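Local coordinates for protein UDP-N-acetylglucosamine 2-epimerase (Methanocaldococcus jannaschii, PDB 4NES) that probably catalyses the reversible epimerisation at C-2 of UDP-N-acetylglucosamine to give UDP-N-acetylmannosamine, the activated donor of ManNAc residues, at residues 10-15 with 94-99; 32-37 with 42-47; 116-121 with 135-140. One frame throughout, in Å; residues are numbered along the deposited sequence.

Contact 1 of 3, residues 10-15 with 94-99; sequences RPEIIK and GDTNTV. With UDP (uridine-5'-diphosphate), chain C; UD1 (uridine-diphosphate-N-acetylglucosamine), chain B.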
# COMPACT_ATOMS: atom_id res chain seq x y z
N ARG A 10 -3.28 -16.73 13.38
CA ARG A 10 -3.61 -18.15 13.20
C ARG A 10 -3.48 -18.69 11.76
O ARG A 10 -2.73 -19.64 11.54
CB ARG A 10 -5.00 -18.45 13.77
CG ARG A 10 -5.53 -19.82 13.36
CD ARG A 10 -6.83 -20.14 14.09
NE ARG A 10 -7.98 -19.39 13.59
CZ ARG A 10 -9.19 -19.43 14.13
NH1 ARG A 10 -9.41 -20.15 15.22
NH2 ARG A 10 -10.18 -18.73 13.59
N PRO A 11 -4.21 -18.12 10.78
CA PRO A 11 -4.12 -18.71 9.43
C PRO A 11 -2.74 -18.62 8.80
O PRO A 11 -2.37 -19.51 8.03
CB PRO A 11 -5.12 -17.87 8.62
CG PRO A 11 -5.24 -16.57 9.38
CD PRO A 11 -5.13 -16.96 10.81
N GLU A 12 -1.98 -17.57 9.12
CA GLU A 12 -0.63 -17.43 8.60
C GLU A 12 0.27 -18.53 9.13
O GLU A 12 1.10 -19.07 8.39
CB GLU A 12 -0.03 -16.08 8.99
CG GLU A 12 -0.72 -14.86 8.39
CD GLU A 12 -0.23 -13.59 9.06
OE1 GLU A 12 -1.00 -12.97 9.82
OE2 GLU A 12 0.94 -13.22 8.84
N ILE A 13 0.13 -18.85 10.41
CA ILE A 13 1.00 -19.85 11.02
C ILE A 13 0.77 -21.19 10.31
O ILE A 13 1.71 -21.90 9.94
CB ILE A 13 0.73 -19.98 12.53
CG1 ILE A 13 1.03 -18.66 13.24
CG2 ILE A 13 1.56 -21.10 13.13
CD1 ILE A 13 0.38 -18.52 14.61
N ILE A 14 -0.50 -21.52 10.10
CA ILE A 14 -0.86 -22.78 9.46
C ILE A 14 -0.33 -22.81 8.02
O ILE A 14 0.31 -23.79 7.60
CB ILE A 14 -2.39 -22.98 9.51
CG1 ILE A 14 -2.85 -23.17 10.96
CG2 ILE A 14 -2.82 -24.15 8.62
CD1 ILE A 14 -4.34 -23.00 11.14
N LYS A 15 -0.57 -21.75 7.26
CA LYS A 15 -0.18 -21.73 5.85
C LYS A 15 1.32 -21.56 5.61
O LYS A 15 1.81 -21.89 4.53
CB LYS A 15 -1.01 -20.69 5.08
CG LYS A 15 -2.39 -21.22 4.76
CD LYS A 15 -3.31 -20.16 4.19
CE LYS A 15 -4.59 -20.78 3.62
NZ LYS A 15 -5.57 -19.74 3.15
N GLY A 94 -0.52 -14.21 2.78
CA GLY A 94 -1.93 -13.87 2.85
C GLY A 94 -2.27 -12.39 2.84
O GLY A 94 -1.79 -11.62 1.99
N ASP A 95 -3.12 -11.98 3.77
CA ASP A 95 -3.79 -10.70 3.62
C ASP A 95 -4.13 -9.97 4.94
O ASP A 95 -5.03 -9.12 4.97
CB ASP A 95 -5.05 -10.90 2.78
CG ASP A 95 -5.96 -11.95 3.36
OD1 ASP A 95 -5.84 -12.26 4.56
OD2 ASP A 95 -6.80 -12.49 2.61
N THR A 96 -3.41 -10.27 6.00
CA THR A 96 -3.66 -9.62 7.28
C THR A 96 -2.89 -8.30 7.35
O THR A 96 -2.06 -8.02 6.48
CB THR A 96 -3.22 -10.52 8.45
OG1 THR A 96 -1.80 -10.68 8.40
CG2 THR A 96 -3.88 -11.89 8.34
N ASN A 97 -3.16 -7.50 8.37
CA ASN A 97 -2.39 -6.27 8.56
C ASN A 97 -0.90 -6.54 8.73
O ASN A 97 -0.07 -5.74 8.30
CB ASN A 97 -2.92 -5.44 9.73
CG ASN A 97 -4.23 -4.75 9.41
OD1 ASN A 97 -4.67 -4.72 8.26
ND2 ASN A 97 -4.84 -4.16 10.43
N THR A 98 -0.56 -7.67 9.34
CA THR A 98 0.83 -8.07 9.48
C THR A 98 1.51 -8.21 8.11
O THR A 98 2.65 -7.78 7.93
CB THR A 98 0.94 -9.39 10.25
OG1 THR A 98 0.62 -9.15 11.63
CG2 THR A 98 2.34 -9.96 10.14
N VAL A 99 0.80 -8.80 7.15
CA VAL A 99 1.33 -8.99 5.80
C VAL A 99 1.65 -7.65 5.14
O VAL A 99 2.74 -7.45 4.61
CB VAL A 99 0.33 -9.77 4.93
CG1 VAL A 99 0.77 -9.79 3.47
CG2 VAL A 99 0.15 -11.17 5.47
N1 UDP C . -8.80 -23.23 12.41
C2 UDP C . -8.34 -23.90 13.49
N3 UDP C . -9.10 -23.98 14.61
C4 UDP C . -10.31 -23.39 14.69
C5 UDP C . -10.82 -22.69 13.60
C6 UDP C . -10.02 -22.62 12.45
O2 UDP C . -7.23 -24.45 13.46
O4 UDP C . -11.05 -23.50 15.87
C1' UDP C . -8.00 -23.07 11.18
C2' UDP C . -8.54 -23.57 9.95
O2' UDP C . -8.36 -24.97 9.86
C3' UDP C . -7.83 -22.79 8.93
C4' UDP C . -7.53 -21.53 9.59
O4' UDP C . -7.91 -21.67 10.94
O3' UDP C . -6.64 -23.38 8.49
C5' UDP C . -8.29 -20.37 9.05
O5' UDP C . -8.07 -19.20 9.80
PA UDP C . -9.17 -18.08 9.98
O1A UDP C . -9.05 -17.53 11.39
O2A UDP C . -10.54 -18.68 9.71
O3A UDP C . -8.84 -16.89 9.00
PB UDP C . -8.97 -16.68 7.45
O1B UDP C . -8.59 -17.95 6.71
O2B UDP C . -10.38 -16.24 7.14
O3B UDP C . -7.99 -15.56 7.20
C1' UD1 B . -7.39 -11.00 11.65
C2' UD1 B . -7.24 -10.65 10.20
C3' UD1 B . -8.09 -11.48 9.36
C4' UD1 B . -7.91 -12.92 9.59
C5' UD1 B . -7.99 -13.23 11.06
C6' UD1 B . -7.61 -14.63 11.37
C7' UD1 B . -6.67 -8.18 9.79
C8' UD1 B . -7.20 -6.80 9.58
N2' UD1 B . -7.64 -9.24 9.98
O1' UD1 B . -8.69 -10.74 12.04
O3' UD1 B . -7.83 -11.18 7.98
O4' UD1 B . -8.88 -13.67 8.89
O5' UD1 B . -7.09 -12.42 11.81
O6' UD1 B . -8.27 -15.19 12.45
O7' UD1 B . -5.45 -8.40 9.82
N1 UD1 B . -8.50 -11.15 19.71
C2 UD1 B . -8.22 -11.83 20.82
N3 UD1 B . -7.13 -12.59 20.89
C4 UD1 B . -6.28 -12.68 19.86
C5 UD1 B . -6.53 -11.99 18.69
C6 UD1 B . -7.68 -11.21 18.63
O2 UD1 B . -8.97 -11.77 21.78
O4 UD1 B . -5.16 -13.46 19.96
C1B UD1 B . -9.71 -10.31 19.60
C2B UD1 B . -9.57 -8.94 20.13
O2' UD1 B . -10.78 -8.53 20.72
C3B UD1 B . -9.30 -8.15 18.95
C4B UD1 B . -10.16 -8.81 17.94
O4B UD1 B . -10.13 -10.19 18.24
O3B UD1 B . -9.57 -6.78 19.08
C5B UD1 B . -9.69 -8.60 16.55
O5B UD1 B . -8.34 -8.93 16.32
PA UD1 B . -7.64 -8.52 14.99
O1A UD1 B . -7.69 -7.03 14.87
O2A UD1 B . -6.25 -9.05 15.00
O3A UD1 B . -8.49 -9.08 13.80
PB UD1 B . -9.08 -10.54 13.55
O1B UD1 B . -10.57 -10.43 13.62
O2B UD1 B . -8.43 -11.55 14.45
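Glu12, on the first helix, reaches across to Thr96 at the start of another, and bound nucleotides line both helix starts. Arg10 begins the walk by turning to UDP: its NE and NH2 both meet UDP O1A, NH2 at 2.7 Å, with the oxygen at the edge and in plane. The uracil carbon C5 lies over one guanidinium face, toward its rim, so the flat cation packs against the base while its edge binds the phosphate. Pro11 has no backbone N-H, which costs nothing in the first turn of a helix, where no helix carbonyl awaits one; it packs CB 3.4 Å from UDP O5' and CD 3.4 Å from UD1 C6'. Glu12 carries the bridge: with CG beside the backbone N (chi1 -65°) and the chain then extended, OE1 takes a hydrogen bond from Thr96 OG1 at 2.8 Å, the hydroxyl coming from well above the Glu12 carboxylate plane; Thr9 OG1 also bonds this OE1. Thr96 suits its end because one hydroxyl both donates to Glu12 and weakly accepts from Val99 N, capping helix 97-108. Ile14 lays its CD1 methyl against the ribose of UDP, 3.5 Å from UDP O3', while Lys15 pairs with Glu117 and Glu293. The backbone N of Asn97 donates to UD1 O7' at 2.9 Å. Such strand-to-helix turns of a Rossmann-like domain, gathered round nucleotides, are characteristic of the GT-B fold.

Contact 2 of 3, residues 32-37 with 42-47; sequences IIHTNQ and NMDKIF. With UD1 (uridine-diphosphate-N-acetylglucosamine), chain B.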
# COMPACT_ATOMS: atom_id res chain seq x y z
N ILE A 32 11.95 -16.36 12.19
CA ILE A 32 10.59 -15.84 12.19
C ILE A 32 10.52 -14.58 13.02
O ILE A 32 11.03 -14.52 14.16
CB ILE A 32 9.60 -16.87 12.78
CG1 ILE A 32 9.61 -18.16 11.96
CG2 ILE A 32 8.19 -16.28 12.87
CD1 ILE A 32 8.84 -19.30 12.61
N ILE A 33 9.89 -13.56 12.45
CA ILE A 33 9.48 -12.37 13.17
C ILE A 33 7.97 -12.46 13.38
O ILE A 33 7.20 -12.49 12.41
CB ILE A 33 9.80 -11.08 12.38
CG1 ILE A 33 11.31 -10.96 12.11
CG2 ILE A 33 9.27 -9.86 13.13
CD1 ILE A 33 11.63 -9.86 11.11
N HIS A 34 7.55 -12.51 14.63
CA HIS A 34 6.14 -12.61 14.98
C HIS A 34 5.67 -11.23 15.46
O HIS A 34 6.25 -10.67 16.39
CB HIS A 34 5.99 -13.64 16.11
CG HIS A 34 4.61 -14.20 16.28
ND1 HIS A 34 3.46 -13.49 15.99
CD2 HIS A 34 4.20 -15.40 16.74
CE1 HIS A 34 2.41 -14.24 16.25
NE2 HIS A 34 2.82 -15.41 16.71
N THR A 35 4.65 -10.66 14.82
CA THR A 35 4.12 -9.38 15.28
C THR A 35 3.27 -9.55 16.53
O THR A 35 2.96 -8.57 17.21
CB THR A 35 3.24 -8.70 14.23
OG1 THR A 35 2.14 -9.58 13.92
CG2 THR A 35 4.04 -8.40 12.97
N ASN A 36 2.87 -10.79 16.79
CA ASN A 36 1.96 -11.10 17.89
C ASN A 36 0.65 -10.35 17.74
O ASN A 36 0.05 -9.94 18.73
CB ASN A 36 2.61 -10.84 19.26
CG ASN A 36 4.01 -11.41 19.36
OD1 ASN A 36 4.97 -10.66 19.43
ND2 ASN A 36 4.13 -12.74 19.36
N GLN A 37 0.22 -10.17 16.49
CA GLN A 37 -1.11 -9.67 16.20
C GLN A 37 -2.13 -10.55 16.91
O GLN A 37 -3.05 -10.05 17.57
CB GLN A 37 -1.38 -9.65 14.69
CG GLN A 37 -2.76 -9.08 14.38
CD GLN A 37 -3.07 -8.94 12.90
OE1 GLN A 37 -2.18 -8.90 12.05
NE2 GLN A 37 -4.35 -8.87 12.59
N ASN A 42 -4.91 -20.17 22.27
CA ASN A 42 -5.65 -20.95 21.27
C ASN A 42 -5.71 -20.33 19.87
O ASN A 42 -6.33 -20.91 18.97
CB ASN A 42 -7.06 -21.31 21.76
CG ASN A 42 -7.90 -20.09 22.13
OD1 ASN A 42 -7.60 -18.97 21.72
ND2 ASN A 42 -8.96 -20.32 22.90
N MSE A 43 -5.09 -19.16 19.69
CA MSE A 43 -4.98 -18.52 18.38
C MSE A 43 -3.55 -18.53 17.85
O MSE A 43 -3.29 -18.10 16.73
CB MSE A 43 -5.47 -17.07 18.45
CG MSE A 43 -6.95 -16.94 18.79
SE MSE A 43 -8.14 -17.78 17.51
CE MSE A 43 -7.97 -16.53 16.05
N ASP A 44 -2.62 -19.02 18.65
CA ASP A 44 -1.21 -18.79 18.37
C ASP A 44 -0.30 -19.91 18.88
O ASP A 44 0.17 -20.73 18.08
CB ASP A 44 -0.79 -17.44 18.96
CG ASP A 44 0.69 -17.19 18.86
OD1 ASP A 44 1.26 -17.40 17.77
OD2 ASP A 44 1.28 -16.80 19.89
N LYS A 45 -0.06 -19.94 20.19
CA LYS A 45 0.79 -20.94 20.83
C LYS A 45 0.44 -22.37 20.41
O LYS A 45 1.33 -23.16 20.11
CB LYS A 45 0.72 -20.80 22.35
CG LYS A 45 1.58 -21.78 23.12
CD LYS A 45 1.46 -21.52 24.62
CE LYS A 45 1.99 -22.69 25.43
NZ LYS A 45 2.14 -22.34 26.87
N ILE A 46 -0.86 -22.68 20.36
CA ILE A 46 -1.27 -24.04 20.05
C ILE A 46 -0.81 -24.48 18.66
O ILE A 46 -0.54 -25.66 18.44
CB ILE A 46 -2.80 -24.23 20.24
CG1 ILE A 46 -3.18 -25.72 20.19
CG2 ILE A 46 -3.60 -23.43 19.22
CD1 ILE A 46 -4.56 -26.02 20.78
N PHE A 47 -0.68 -23.54 17.73
CA PHE A 47 -0.27 -23.87 16.38
C PHE A 47 1.23 -24.09 16.29
O PHE A 47 1.68 -24.98 15.58
CB PHE A 47 -0.77 -22.81 15.40
CG PHE A 47 -2.26 -22.72 15.40
CD1 PHE A 47 -3.01 -23.72 14.79
CD2 PHE A 47 -2.91 -21.71 16.09
CE1 PHE A 47 -4.39 -23.68 14.82
CE2 PHE A 47 -4.28 -21.67 16.13
CZ PHE A 47 -5.03 -22.66 15.50
C1' UD1 B . -7.39 -11.00 11.65
C2' UD1 B . -7.24 -10.65 10.20
C3' UD1 B . -8.09 -11.48 9.36
C4' UD1 B . -7.91 -12.92 9.59
C5' UD1 B . -7.99 -13.23 11.06
C6' UD1 B . -7.61 -14.63 11.37
C7' UD1 B . -6.67 -8.18 9.79
C8' UD1 B . -7.20 -6.80 9.58
N2' UD1 B . -7.64 -9.24 9.98
O1' UD1 B . -8.69 -10.74 12.04
O3' UD1 B . -7.83 -11.18 7.98
O4' UD1 B . -8.88 -13.67 8.89
O5' UD1 B . -7.09 -12.42 11.81
O6' UD1 B . -8.27 -15.19 12.45
O7' UD1 B . -5.45 -8.40 9.82
N1 UD1 B . -8.50 -11.15 19.71
C2 UD1 B . -8.22 -11.83 20.82
N3 UD1 B . -7.13 -12.59 20.89
C4 UD1 B . -6.28 -12.68 19.86
C5 UD1 B . -6.53 -11.99 18.69
C6 UD1 B . -7.68 -11.21 18.63
O2 UD1 B . -8.97 -11.77 21.78
O4 UD1 B . -5.16 -13.46 19.96
C1B UD1 B . -9.71 -10.31 19.60
C2B UD1 B . -9.57 -8.94 20.13
O2' UD1 B . -10.78 -8.53 20.72
C3B UD1 B . -9.30 -8.15 18.95
C4B UD1 B . -10.16 -8.81 17.94
O4B UD1 B . -10.13 -10.19 18.24
O3B UD1 B . -9.57 -6.78 19.08
C5B UD1 B . -9.69 -8.60 16.55
O5B UD1 B . -8.34 -8.93 16.32
PA UD1 B . -7.64 -8.52 14.99
O1A UD1 B . -7.69 -7.03 14.87
O2A UD1 B . -6.25 -9.05 15.00
O3A UD1 B . -8.49 -9.08 13.80
PB UD1 B . -9.08 -10.54 13.55
O1B UD1 B . -10.57 -10.43 13.62
O2B UD1 B . -8.43 -11.55 14.45
O HOH W 1 1.65 -14.13 20.01
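His34 and Asp44 face each other within the beta-alpha-beta unit formed by strand 30-34, helix 45-50 and strand 58-59, the histidine ending the first strand and the aspartate standing at the N-cap position of the helix, where its side chain makes no capping bond and turns to His34 instead. The tight part is one nearly straight hydrogen bond, from His34 NE2 to Asp44 OD1 at 2.7 Å. The oxygen lies in the ring plane, at its edge, but the two flat groups stand 85° apart, which brings NE2 in from above the carboxylate plane. Both side chains leave with CG anti to the backbone N and approach from opposite directions, His34 at chi1 -160°.

A histidine fits here because its two nitrogens play different roles: while NE2 donates, ND1 accepts from Asn36 N at 2.9 Å, although that donor is far out of the ring plane. Gripped at both nitrogens, the buried imidazole is fixed in its rotation, and the negative charge of Asp44 would tend to polarise it. Leu7 and Pro56 pack against the same side chain.

The other side of the contact is looser and wet. Asp44 and Asn36 are partly exposed, and they are bridged by a water that donates to Asp44 OD2 at 2.7 Å and accepts from Asn36 ND2. Asn36 ND2 also sits 3.4 Å above the plane of the His34 ring, toward its rim.

Just past the turn, Gln37 leaves this pair for the pocket that holds UDP-N-acetylglucosamine. Its backbone N-H is held by Thr35 OG1 in an ST turn, and its extended chain presents a single amide nitrogen to two acceptors: Gln37 NE2 lies 3.0 Å from UD1 O7' and 3.1 Å from UD1 O2A.

Contact 3 of 3, residues 116-121 with 135-140; sequences VEAGLR and LTDHIS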
# COMPACT_ATOMS: atom_id res chain seq x y z
N VAL A 116 3.25 -15.13 -0.37
CA VAL A 116 2.64 -16.44 -0.47
C VAL A 116 1.12 -16.25 -0.47
O VAL A 116 0.59 -15.54 0.39
CB VAL A 116 3.08 -17.32 0.71
CG1 VAL A 116 2.43 -18.71 0.65
CG2 VAL A 116 4.60 -17.45 0.74
N GLU A 117 0.45 -16.86 -1.44
CA GLU A 117 -0.99 -16.72 -1.66
C GLU A 117 -1.30 -15.34 -2.27
O GLU A 117 -2.10 -14.56 -1.74
CB GLU A 117 -1.82 -17.02 -0.41
CG GLU A 117 -3.27 -17.34 -0.69
CD GLU A 117 -4.08 -17.49 0.59
OE1 GLU A 117 -4.41 -16.47 1.23
OE2 GLU A 117 -4.38 -18.65 0.94
N ALA A 118 -0.65 -15.08 -3.39
CA ALA A 118 -0.75 -13.83 -4.12
C ALA A 118 -1.87 -13.90 -5.16
O ALA A 118 -2.13 -14.94 -5.73
CB ALA A 118 0.58 -13.54 -4.79
N GLY A 119 -2.51 -12.76 -5.42
CA GLY A 119 -3.40 -12.65 -6.55
C GLY A 119 -4.85 -12.99 -6.30
O GLY A 119 -5.68 -12.89 -7.20
N LEU A 120 -5.18 -13.42 -5.08
CA LEU A 120 -6.58 -13.69 -4.77
C LEU A 120 -7.36 -12.37 -4.78
O LEU A 120 -6.87 -11.35 -4.29
CB LEU A 120 -6.73 -14.37 -3.41
CG LEU A 120 -6.34 -15.85 -3.29
CD1 LEU A 120 -4.89 -16.09 -3.61
CD2 LEU A 120 -6.65 -16.34 -1.88
N ARG A 121 -8.55 -12.38 -5.37
CA ARG A 121 -9.38 -11.17 -5.41
C ARG A 121 -10.85 -11.48 -5.16
O ARG A 121 -11.42 -12.36 -5.80
CB ARG A 121 -9.25 -10.46 -6.77
CG ARG A 121 -7.84 -10.00 -7.15
CD ARG A 121 -7.41 -8.79 -6.31
NE ARG A 121 -6.10 -8.29 -6.70
CZ ARG A 121 -4.95 -8.68 -6.15
NH1 ARG A 121 -4.93 -9.57 -5.17
NH2 ARG A 121 -3.81 -8.16 -6.59
N LEU A 135 -2.41 -4.29 -2.21
CA LEU A 135 -1.24 -3.46 -1.98
C LEU A 135 0.03 -4.30 -1.90
O LEU A 135 1.05 -3.99 -2.52
CB LEU A 135 -1.41 -2.62 -0.71
CG LEU A 135 -2.54 -1.60 -0.78
CD1 LEU A 135 -2.52 -0.73 0.46
CD2 LEU A 135 -2.45 -0.74 -2.03
N THR A 136 -0.04 -5.40 -1.15
CA THR A 136 1.11 -6.28 -1.01
C THR A 136 1.55 -6.84 -2.36
O THR A 136 2.75 -6.88 -2.66
CB THR A 136 0.80 -7.43 -0.04
OG1 THR A 136 0.56 -6.89 1.27
CG2 THR A 136 1.97 -8.39 0.04
N ASP A 137 0.58 -7.26 -3.18
CA ASP A 137 0.92 -7.82 -4.49
C ASP A 137 1.71 -6.80 -5.32
O ASP A 137 2.62 -7.17 -6.05
CB ASP A 137 -0.34 -8.27 -5.25
CG ASP A 137 -0.91 -9.59 -4.73
OD1 ASP A 137 -0.17 -10.34 -4.07
OD2 ASP A 137 -2.09 -9.86 -5.01
N HIS A 138 1.37 -5.52 -5.20
CA HIS A 138 2.02 -4.52 -6.01
C HIS A 138 3.39 -4.08 -5.53
O HIS A 138 4.06 -3.31 -6.21
CB HIS A 138 1.09 -3.32 -6.22
CG HIS A 138 0.02 -3.59 -7.21
ND1 HIS A 138 0.16 -3.32 -8.55
CD2 HIS A 138 -1.20 -4.18 -7.07
CE1 HIS A 138 -0.92 -3.71 -9.20
NE2 HIS A 138 -1.76 -4.23 -8.31
N ILE A 139 3.82 -4.58 -4.37
CA ILE A 139 5.20 -4.33 -3.94
C ILE A 139 5.99 -5.62 -3.76
O ILE A 139 7.08 -5.61 -3.18
CB ILE A 139 5.27 -3.46 -2.67
CG1 ILE A 139 4.29 -3.96 -1.62
CG2 ILE A 139 5.01 -1.99 -3.01
CD1 ILE A 139 4.35 -3.19 -0.32
N SER A 140 5.48 -6.73 -4.29
CA SER A 140 6.16 -8.02 -4.16
C SER A 140 7.11 -8.29 -5.31
O SER A 140 6.82 -7.94 -6.45
CB SER A 140 5.13 -9.14 -4.09
OG SER A 140 4.41 -9.09 -2.88
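The guanidinium of Arg121 turns its outer edge, with NH1 and NH2, to Asp137; the two side chains come from opposite directions, with their guanidinium and carboxylate planes only 23° apart. The nearly coplanar arrangement is not the familiar pairing of two nitrogens with two oxygens: both terminal nitrogens converge on one atom. NH1 and NH2 of Arg121 each stand 2.9 Å from Asp137 OD2, NH1 almost in line with the C-O bond and NH2 on the anti lone pair, forming an end-on salt bridge.

The arginine gets there by a bend at chi2 (-72°) that folds its chain back along its own loop. That fold lets NH1 also donate to Leu120 O at 2.8 Å, in the guanidinium plane though above the carbonyl plane, while NE pairs with Glu157. An arginine suits the place because its several N-H groups, spread in one plane, can serve a carboxylate, a carbonyl and a second acid together.

Asp137 OD2 has a third donor, Gly119 N at 3.0 Å, which arrives on the syn side and tilted out of the carboxylate plane. With phi at 91°, a side chain here would be jammed against the carbonyl O of Ala118, a strain glycine escapes. The other oxygen, OD1, accepts from His115 and touches the methyl of Ala118, CB to OD1 3.4 Å; this small side chain lets the loop come close. A buried carboxylate with such partners is well satisfied, and the surrounding donors would be expected to keep it ionised.

The pair ties the loop that follows strand 112-116 to the end of helix 128-138. Helix 97-108 packs against Leu135 and Thr136, strand 142-145 bonds the loop backbone at Ala118 through Phe144, and His138 meets His138 of the second subunit at the dimer interface.

How the contacts relate
All three contacts belong to the domain built on the seven-stranded parallel sheet, where strands 30-34, 3-7, 89-93 and 112-116 lie in that order. Along the chain, contact 2 is nested inside the loop closed by contact 1, and contact 3 follows. Contacts 1 and 2 have centres about 10 Å apart and join through Thr98, whose hydroxyl probably bonds both Thr35 and Gln37; both touch UD1. Contact 3, about 13 Å from contact 1 between centres, connects by a probable Gly94-Val116 backbone bond and a salt bridge from Lys15. Contacts 2 and 3 do not touch. Contacts 1 and 2 thus border the nucleotide pockets, while contact 3 lies on the side of the sheet domain next to the second subunit.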